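PDB 2CVF: DNA repair and recombination protein radB from Thermococcus kodakarensis, which probably takes part in DNA repair and homologous recombination, binding DNA and hydrolysing ATP only very weakly, without promoting strand exchange. Local coordinates for residues Q24-Y29 / V155-R160; V111-A116 / V149-Q154; P188-A193 / Y208-E213. One frame throughout, in Å; residues are numbered along the deposited sequence.

Interaction 1: Q24-Y29 / V155-R160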
# COMPACT_ATOMS: atom_id res chain seq x y z
N GLN A 24 1.45 0.56 -6.73
CA GLN A 24 1.63 1.81 -6.05
C GLN A 24 0.34 2.50 -5.81
O GLN A 24 -0.51 2.55 -6.68
CB GLN A 24 2.63 2.70 -6.78
CG GLN A 24 3.14 3.88 -5.96
CD GLN A 24 2.37 5.15 -6.23
OE1 GLN A 24 2.03 5.91 -5.32
NE2 GLN A 24 2.06 5.37 -7.50
N VAL A 25 0.24 3.08 -4.62
CA VAL A 25 -0.93 3.78 -4.11
C VAL A 25 -0.54 5.14 -3.53
O VAL A 25 0.17 5.19 -2.52
CB VAL A 25 -1.53 2.96 -2.93
CG1 VAL A 25 -2.80 3.60 -2.40
CG2 VAL A 25 -1.73 1.49 -3.32
N TYR A 26 -0.96 6.24 -4.16
CA TYR A 26 -0.67 7.58 -3.61
C TYR A 26 -1.94 8.43 -3.43
O TYR A 26 -2.78 8.51 -4.33
CB TYR A 26 0.39 8.36 -4.44
CG TYR A 26 0.06 8.72 -5.89
CD1 TYR A 26 0.97 8.42 -6.91
CD2 TYR A 26 -1.15 9.36 -6.25
CE1 TYR A 26 0.70 8.75 -8.25
CE2 TYR A 26 -1.42 9.70 -7.59
CZ TYR A 26 -0.49 9.38 -8.58
OH TYR A 26 -0.73 9.65 -9.91
N GLY A 27 -2.10 9.04 -2.27
CA GLY A 27 -3.27 9.87 -2.04
C GLY A 27 -3.08 10.70 -0.79
O GLY A 27 -1.94 10.86 -0.32
N PRO A 28 -4.14 11.30 -0.26
CA PRO A 28 -3.98 12.09 0.96
C PRO A 28 -4.34 11.21 2.17
O PRO A 28 -4.47 9.99 2.04
CB PRO A 28 -5.02 13.19 0.75
CG PRO A 28 -6.17 12.42 0.14
CD PRO A 28 -5.48 11.49 -0.85
N TYR A 29 -4.41 11.85 3.34
CA TYR A 29 -4.81 11.21 4.59
C TYR A 29 -6.33 11.11 4.58
O TYR A 29 -7.03 11.86 3.86
CB TYR A 29 -4.40 12.10 5.79
CG TYR A 29 -4.92 13.54 5.73
CD1 TYR A 29 -4.88 14.28 4.56
CD2 TYR A 29 -5.35 14.18 6.88
CE1 TYR A 29 -5.25 15.60 4.52
CE2 TYR A 29 -5.72 15.51 6.86
CZ TYR A 29 -5.66 16.23 5.68
OH TYR A 29 -5.95 17.58 5.67
N VAL A 155 0.40 12.46 -0.96
CA VAL A 155 0.06 13.71 -1.65
C VAL A 155 -0.80 13.73 -2.91
O VAL A 155 -1.41 14.75 -3.19
CB VAL A 155 1.23 14.72 -1.78
CG1 VAL A 155 2.33 14.41 -0.77
CG2 VAL A 155 1.72 14.81 -3.20
N HIS A 156 -0.84 12.65 -3.69
CA HIS A 156 -1.72 12.61 -4.87
C HIS A 156 -1.76 13.87 -5.76
O HIS A 156 -0.94 14.77 -5.64
CB HIS A 156 -3.17 12.34 -4.42
CG HIS A 156 -3.90 13.57 -3.92
ND1 HIS A 156 -4.63 14.40 -4.74
CD2 HIS A 156 -3.96 14.12 -2.68
CE1 HIS A 156 -5.11 15.41 -4.03
NE2 HIS A 156 -4.72 15.27 -2.78
N PHE A 157 -2.77 13.91 -6.64
CA PHE A 157 -3.00 15.03 -7.55
C PHE A 157 -3.34 16.28 -6.75
O PHE A 157 -4.53 16.57 -6.57
CB PHE A 157 -4.21 14.77 -8.45
CG PHE A 157 -3.98 13.78 -9.54
CD1 PHE A 157 -3.31 12.60 -9.31
CD2 PHE A 157 -4.52 14.02 -10.80
CE1 PHE A 157 -3.17 11.65 -10.32
CE2 PHE A 157 -4.39 13.08 -11.82
CZ PHE A 157 -3.71 11.89 -11.57
N ASP A 158 -2.37 17.02 -6.23
CA ASP A 158 -2.78 18.20 -5.50
C ASP A 158 -3.30 19.28 -6.46
O ASP A 158 -4.27 19.95 -6.14
CB ASP A 158 -1.69 18.70 -4.53
CG ASP A 158 -1.89 18.17 -3.07
OD1 ASP A 158 -0.99 18.41 -2.22
OD2 ASP A 158 -2.93 17.55 -2.76
N SER A 159 -2.72 19.38 -7.66
CA SER A 159 -3.14 20.37 -8.67
C SER A 159 -2.54 20.11 -10.08
O SER A 159 -3.25 19.70 -11.00
CB SER A 159 -2.81 21.82 -8.22
OG SER A 159 -3.74 22.34 -7.28
N ARG A 160 -1.24 20.40 -10.23
CA ARG A 160 -0.46 20.20 -11.46
C ARG A 160 0.84 21.00 -11.30
O ARG A 160 1.84 20.76 -11.98
CB ARG A 160 -1.22 20.62 -12.72
CG ARG A 160 -1.38 22.11 -12.91
CD ARG A 160 -1.96 22.39 -14.29
NE ARG A 160 -2.15 23.82 -14.48
CZ ARG A 160 -3.31 24.45 -14.36
NH1 ARG A 160 -4.42 23.78 -14.05
NH2 ARG A 160 -3.36 25.77 -14.48
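His156 reaches across to the backbone of Gly27 and to Pro28. Its CB lies 3.4 Å from Gly27 CA, and the imidazole presents its CD2 corner to the pyrrolidine ring of Pro28: CD2 is 3.5 Å from Pro28 CD and 3.7 Å from Pro28 CB. The two side chains cross at a slant. With His156 CG placed between its own backbone N and carbonyl carbon (chi1 81°), the imidazole runs beside Gly27-Pro28. The Tyr26 side chain crosses that of the histidine at about a right angle, with Tyr26 CD2 3.6 Å from His156 CA. Further out, the tyrosine and Phe157 meet rim to rim: Tyr26 CE2 is 3.8 Å from Phe157 CE1, the same carbon that approaches the phenol oxygen, and each ring receives its neighbour near its own plane. Tyr26 to Pro28 mark the point where strand 25-27, at the edge of the parallel sheet of a RecA-like P-loop core, passes into the predicted ATP-binding loop. Gly27 opens this Walker A sequence. The partner segment follows strand 150-154, and its place after that strand is consistent with the start of the loop termed L2 in RecA relatives. Because the two strands are neighbours, the chains leaving them remain close, with Gly27 O 2.9 Å from Val155 N. Phe157 sits at the centre of an inverse gamma turn, and its ring makes a cation-pi contact with Arg181. Tyr26 also packs on Asn153 of strand 150-154. The Pro28 carbonyl accepts a hydrogen bond from Ser31 within the P-loop, and the Pro28 ring touches Asp183 of strand 182-184.

Interaction 2: V111-A116 / V149-Q154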
# COMPACT_ATOMS: atom_id res chain seq x y z
N VAL A 111 4.31 -1.18 2.56
CA VAL A 111 5.30 -0.26 3.16
C VAL A 111 4.68 1.12 3.47
O VAL A 111 3.59 1.41 2.99
CB VAL A 111 6.50 -0.06 2.23
CG1 VAL A 111 7.48 -1.23 2.36
CG2 VAL A 111 6.02 0.07 0.81
N ASP A 112 5.43 1.97 4.17
CA ASP A 112 4.99 3.32 4.58
C ASP A 112 6.09 4.42 4.70
O ASP A 112 6.27 4.97 5.80
CB ASP A 112 4.27 3.22 5.94
CG ASP A 112 2.97 2.41 5.90
OD1 ASP A 112 2.99 1.24 6.32
OD2 ASP A 112 1.92 2.96 5.48
N SER A 113 6.87 4.78 3.69
CA SER A 113 6.94 4.29 2.31
C SER A 113 7.55 5.50 1.58
O SER A 113 8.22 5.38 0.53
CB SER A 113 5.55 4.01 1.74
OG SER A 113 5.58 3.08 0.66
N ILE A 114 7.35 6.66 2.22
CA ILE A 114 7.81 7.97 1.74
C ILE A 114 9.03 8.57 2.48
O ILE A 114 9.90 7.86 2.99
CB ILE A 114 6.65 9.05 1.69
CG1 ILE A 114 6.23 9.49 3.10
CG2 ILE A 114 5.49 8.55 0.85
CD1 ILE A 114 5.42 8.47 3.88
N THR A 115 9.06 9.90 2.50
CA THR A 115 10.12 10.73 3.06
C THR A 115 10.50 10.56 4.53
O THR A 115 9.86 9.84 5.29
CB THR A 115 9.78 12.22 2.75
OG1 THR A 115 10.75 13.10 3.32
CG2 THR A 115 8.39 12.56 3.25
N ALA A 116 11.58 11.25 4.89
CA ALA A 116 12.16 11.26 6.22
C ALA A 116 12.93 12.56 6.42
O ALA A 116 13.19 13.31 5.47
CB ALA A 116 13.11 10.12 6.35
N VAL A 149 3.24 -6.60 -3.72
CA VAL A 149 3.57 -5.69 -2.62
C VAL A 149 2.68 -4.45 -2.77
O VAL A 149 2.14 -4.20 -3.86
CB VAL A 149 5.11 -5.26 -2.70
CG1 VAL A 149 5.50 -4.26 -1.61
CG2 VAL A 149 6.01 -6.48 -2.62
N ILE A 150 2.53 -3.70 -1.68
CA ILE A 150 1.76 -2.45 -1.66
C ILE A 150 2.69 -1.41 -1.08
O ILE A 150 3.16 -1.54 0.05
CB ILE A 150 0.50 -2.50 -0.79
CG1 ILE A 150 -0.58 -3.34 -1.48
CG2 ILE A 150 -0.03 -1.08 -0.55
CD1 ILE A 150 -1.06 -2.76 -2.76
N VAL A 151 2.95 -0.38 -1.88
CA VAL A 151 3.82 0.75 -1.58
C VAL A 151 2.91 1.92 -1.19
O VAL A 151 2.22 2.45 -2.05
CB VAL A 151 4.63 1.11 -2.85
CG1 VAL A 151 5.83 1.97 -2.50
CG2 VAL A 151 5.07 -0.18 -3.59
N ILE A 152 2.91 2.33 0.07
CA ILE A 152 2.03 3.42 0.47
C ILE A 152 2.62 4.84 0.38
O ILE A 152 3.21 5.35 1.35
CB ILE A 152 1.42 3.19 1.90
CG1 ILE A 152 0.68 1.84 1.95
CG2 ILE A 152 0.43 4.32 2.25
CD1 ILE A 152 -0.06 1.55 3.30
N ASN A 153 2.42 5.51 -0.75
CA ASN A 153 2.94 6.87 -0.93
C ASN A 153 1.88 7.93 -0.63
O ASN A 153 0.74 7.60 -0.29
CB ASN A 153 3.55 7.06 -2.33
CG ASN A 153 4.81 6.19 -2.55
OD1 ASN A 153 5.77 6.24 -1.77
ND2 ASN A 153 4.79 5.38 -3.61
N GLN A 154 2.25 9.21 -0.75
CA GLN A 154 1.30 10.27 -0.42
C GLN A 154 1.15 11.45 -1.41
O GLN A 154 1.66 11.41 -2.54
CB GLN A 154 1.60 10.80 0.98
CG GLN A 154 1.20 9.84 2.10
CD GLN A 154 1.93 10.10 3.41
OE1 GLN A 154 1.88 9.29 4.33
NE2 GLN A 154 2.62 11.24 3.50
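Asp112 and Ile152 lie side by side and point the same way, the carboxylate reaching along the isoleucine so that Asp112 OD2 is 3.3 Å from Ile152 CD1 and 3.6 Å from Ile152 CB. With CG1 beside the backbone N (chi1 -56°) and CD1 extended beyond it, Ile152 offers this flank to the acid, and its side chain is about 5 Å from that of Lys33 in the predicted ATP site. A run of aliphatic residues ending in Asp112 is consistent with a Walker B strand, and the cis peptide between Asp112 and Ser113 recalls that of RecA. To the other face of the sheet, Val111 and Val151 form a parallel bridge, with Val111 CG2 3.8 Å from Val151 CG1; the hydroxyl of Ser113 joins them, OG lying 3.4 Å from that same CG1. Ile152 N donates to Val111 O (3.1 Å), part of the parallel pairing. Past the end of strand 109-111, the Ile114 side chain slides past that of Asn153 in the opposite sense, its CG2 3.5 Å from Asn153 CA, and crosses Gln154 at about a right angle. Strand 48-51 flanks the contact through Val51, against Val111, and Tyr50, against Asp112. Strand 25-27 pairs with the other edge of 150-154, and Leu127 of helix 125-130 meets Thr115 and Ala116.

Interaction 3: P188-A193 / Y208-E213; sequences PGLRVA and YFRITE
Tyr208 receives Val192 squarely over one face of its ring: Val192 CG2 stands 4.2 Å from the ring centroid, only 4° off the normal, a CH-pi contact between the members of an antiparallel non-hydrogen-bonded pair. Phe209 turns in from the next position. Its CG sits between the backbone N and the carbonyl carbon (chi1 56°), which folds the ring against the opposite strand; Arg191 O lies 4.0 Å above the ring plane, over its centre, while Ala193 CB approaches the rim in plane, 3.6 Å from Phe209 CE1. Arg210 then runs alongside Leu190, both side chains pointing the same way, with Arg210 CB 3.4 Å from Leu190 CG. From there the arginine stays extended and forms a salt bridge through NH1 with Glu217 of strand 215-217. At Ile211 the backbone closes the pairing: Ile211 N donates to Gly189 O over 2.7 Å. Arg210 CA makes a bent CA-H...O contact with Gly189 O, and Ile211 CG1 lies 3.6 Å from the same Gly189 O. Together these contacts join strands 191-194 and 206-212 as the central hairpin of the antiparallel sheet. Phe209 and Ala193 pack on helix 8-13 through Leu9 and Leu12 respectively, and Phe209 also touches Leu182 of the outer strand 182-184.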
# COMPACT_ATOMS: atom_id res chain seq x y z
N PRO A 188 -17.51 11.71 5.32
CA PRO A 188 -16.50 11.16 6.22
C PRO A 188 -16.62 9.64 6.26
O PRO A 188 -17.45 9.07 6.98
CB PRO A 188 -16.83 11.82 7.55
CG PRO A 188 -18.30 11.95 7.51
CD PRO A 188 -18.52 12.47 6.10
N GLY A 189 -15.83 8.99 5.42
CA GLY A 189 -15.84 7.55 5.33
C GLY A 189 -16.01 7.03 3.91
O GLY A 189 -16.11 5.83 3.73
N LEU A 190 -16.02 7.90 2.89
CA LEU A 190 -16.20 7.43 1.51
C LEU A 190 -15.37 8.16 0.43
O LEU A 190 -15.72 9.25 -0.01
CB LEU A 190 -17.69 7.45 1.14
CG LEU A 190 -18.73 6.68 1.99
CD1 LEU A 190 -19.09 7.46 3.27
CD2 LEU A 190 -19.99 6.43 1.16
N ARG A 191 -14.28 7.50 -0.01
CA ARG A 191 -13.33 8.01 -1.01
C ARG A 191 -13.50 7.47 -2.44
O ARG A 191 -14.61 7.05 -2.83
CB ARG A 191 -11.89 7.74 -0.54
CG ARG A 191 -11.40 8.61 0.64
CD ARG A 191 -12.02 8.24 2.00
NE ARG A 191 -13.16 9.07 2.32
CZ ARG A 191 -13.17 9.95 3.30
NH1 ARG A 191 -12.10 10.10 4.05
NH2 ARG A 191 -14.22 10.73 3.49
N VAL A 192 -12.42 7.36 -3.20
CA VAL A 192 -12.54 6.91 -4.59
C VAL A 192 -11.22 6.45 -5.24
O VAL A 192 -10.18 7.13 -5.18
CB VAL A 192 -13.26 8.07 -5.43
CG1 VAL A 192 -12.72 9.43 -5.03
CG2 VAL A 192 -13.14 7.88 -6.93
N ALA A 193 -11.24 5.25 -5.82
CA ALA A 193 -10.05 4.74 -6.46
C ALA A 193 -10.16 5.01 -7.91
O ALA A 193 -11.25 4.97 -8.49
CB ALA A 193 -9.86 3.26 -6.22
N TYR A 208 -15.64 3.86 -7.28
CA TYR A 208 -15.99 4.53 -6.03
C TYR A 208 -16.15 3.53 -4.91
O TYR A 208 -16.03 2.35 -5.13
CB TYR A 208 -17.32 5.27 -6.22
CG TYR A 208 -17.26 6.46 -7.15
CD1 TYR A 208 -16.98 6.31 -8.51
CD2 TYR A 208 -17.49 7.73 -6.66
CE1 TYR A 208 -16.92 7.41 -9.36
CE2 TYR A 208 -17.44 8.84 -7.50
CZ TYR A 208 -17.15 8.68 -8.84
OH TYR A 208 -17.08 9.81 -9.63
N PHE A 209 -16.41 4.02 -3.69
CA PHE A 209 -16.61 3.14 -2.54
C PHE A 209 -17.02 3.76 -1.16
O PHE A 209 -17.70 4.78 -1.10
CB PHE A 209 -15.42 2.18 -2.40
CG PHE A 209 -14.10 2.86 -2.31
CD1 PHE A 209 -13.27 2.95 -3.42
CD2 PHE A 209 -13.66 3.38 -1.09
CE1 PHE A 209 -12.03 3.56 -3.32
CE2 PHE A 209 -12.42 3.99 -0.98
CZ PHE A 209 -11.59 4.08 -2.10
N ARG A 210 -16.64 3.09 -0.07
CA ARG A 210 -16.96 3.49 1.30
C ARG A 210 -16.24 2.58 2.31
O ARG A 210 -16.16 1.38 2.11
CB ARG A 210 -18.48 3.35 1.51
CG ARG A 210 -18.94 2.76 2.88
CD ARG A 210 -20.44 2.42 2.87
NE ARG A 210 -20.96 2.06 4.19
CZ ARG A 210 -22.26 1.88 4.46
NH1 ARG A 210 -23.19 2.02 3.52
NH2 ARG A 210 -22.64 1.58 5.70
N ILE A 211 -15.71 3.16 3.38
CA ILE A 211 -15.05 2.39 4.44
C ILE A 211 -15.92 2.52 5.70
O ILE A 211 -16.34 3.63 6.08
CB ILE A 211 -13.59 2.87 4.81
CG1 ILE A 211 -13.62 4.16 5.64
CG2 ILE A 211 -12.75 3.06 3.55
CD1 ILE A 211 -12.49 4.30 6.61
N THR A 212 -16.25 1.38 6.30
CA THR A 212 -17.04 1.36 7.51
C THR A 212 -16.14 0.90 8.64
O THR A 212 -14.96 0.61 8.41
CB THR A 212 -18.24 0.38 7.42
OG1 THR A 212 -17.89 -0.74 6.62
CG2 THR A 212 -19.46 1.06 6.85
N GLU A 213 -16.67 0.86 9.85
CA GLU A 213 -15.90 0.39 10.99
C GLU A 213 -15.98 -1.13 11.02
O GLU A 213 -16.82 -1.70 11.67
CB GLU A 213 -16.39 1.00 12.32
CG GLU A 213 -17.87 0.87 12.60
CD GLU A 213 -18.67 2.07 12.12
OE1 GLU A 213 -19.18 2.02 10.98
OE2 GLU A 213 -18.79 3.07 12.87

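Overall arrangement
Interactions 1 and 2 share the parallel sheet and meet directly, their centres 12 Å apart: the chain of 149-154 runs straight into 155-160, and Asn153 N lies 2.9 Å from Val25 O, probably hydrogen-bonded, linking strands 25-27 and 150-154. Between them they bring the first residues of the predicted ATP-binding loop and the Walker B-like end of 109-111 to the same end of the sheet. Interaction 3 belongs to the separate antiparallel sheet, with nearest atoms about 5 Å from interaction 1 and about 11 Å from interaction 2. It nevertheless approaches the P-loop, where Arg191 touches Ser31 and makes a weak hydrogen bond to Ala30 O.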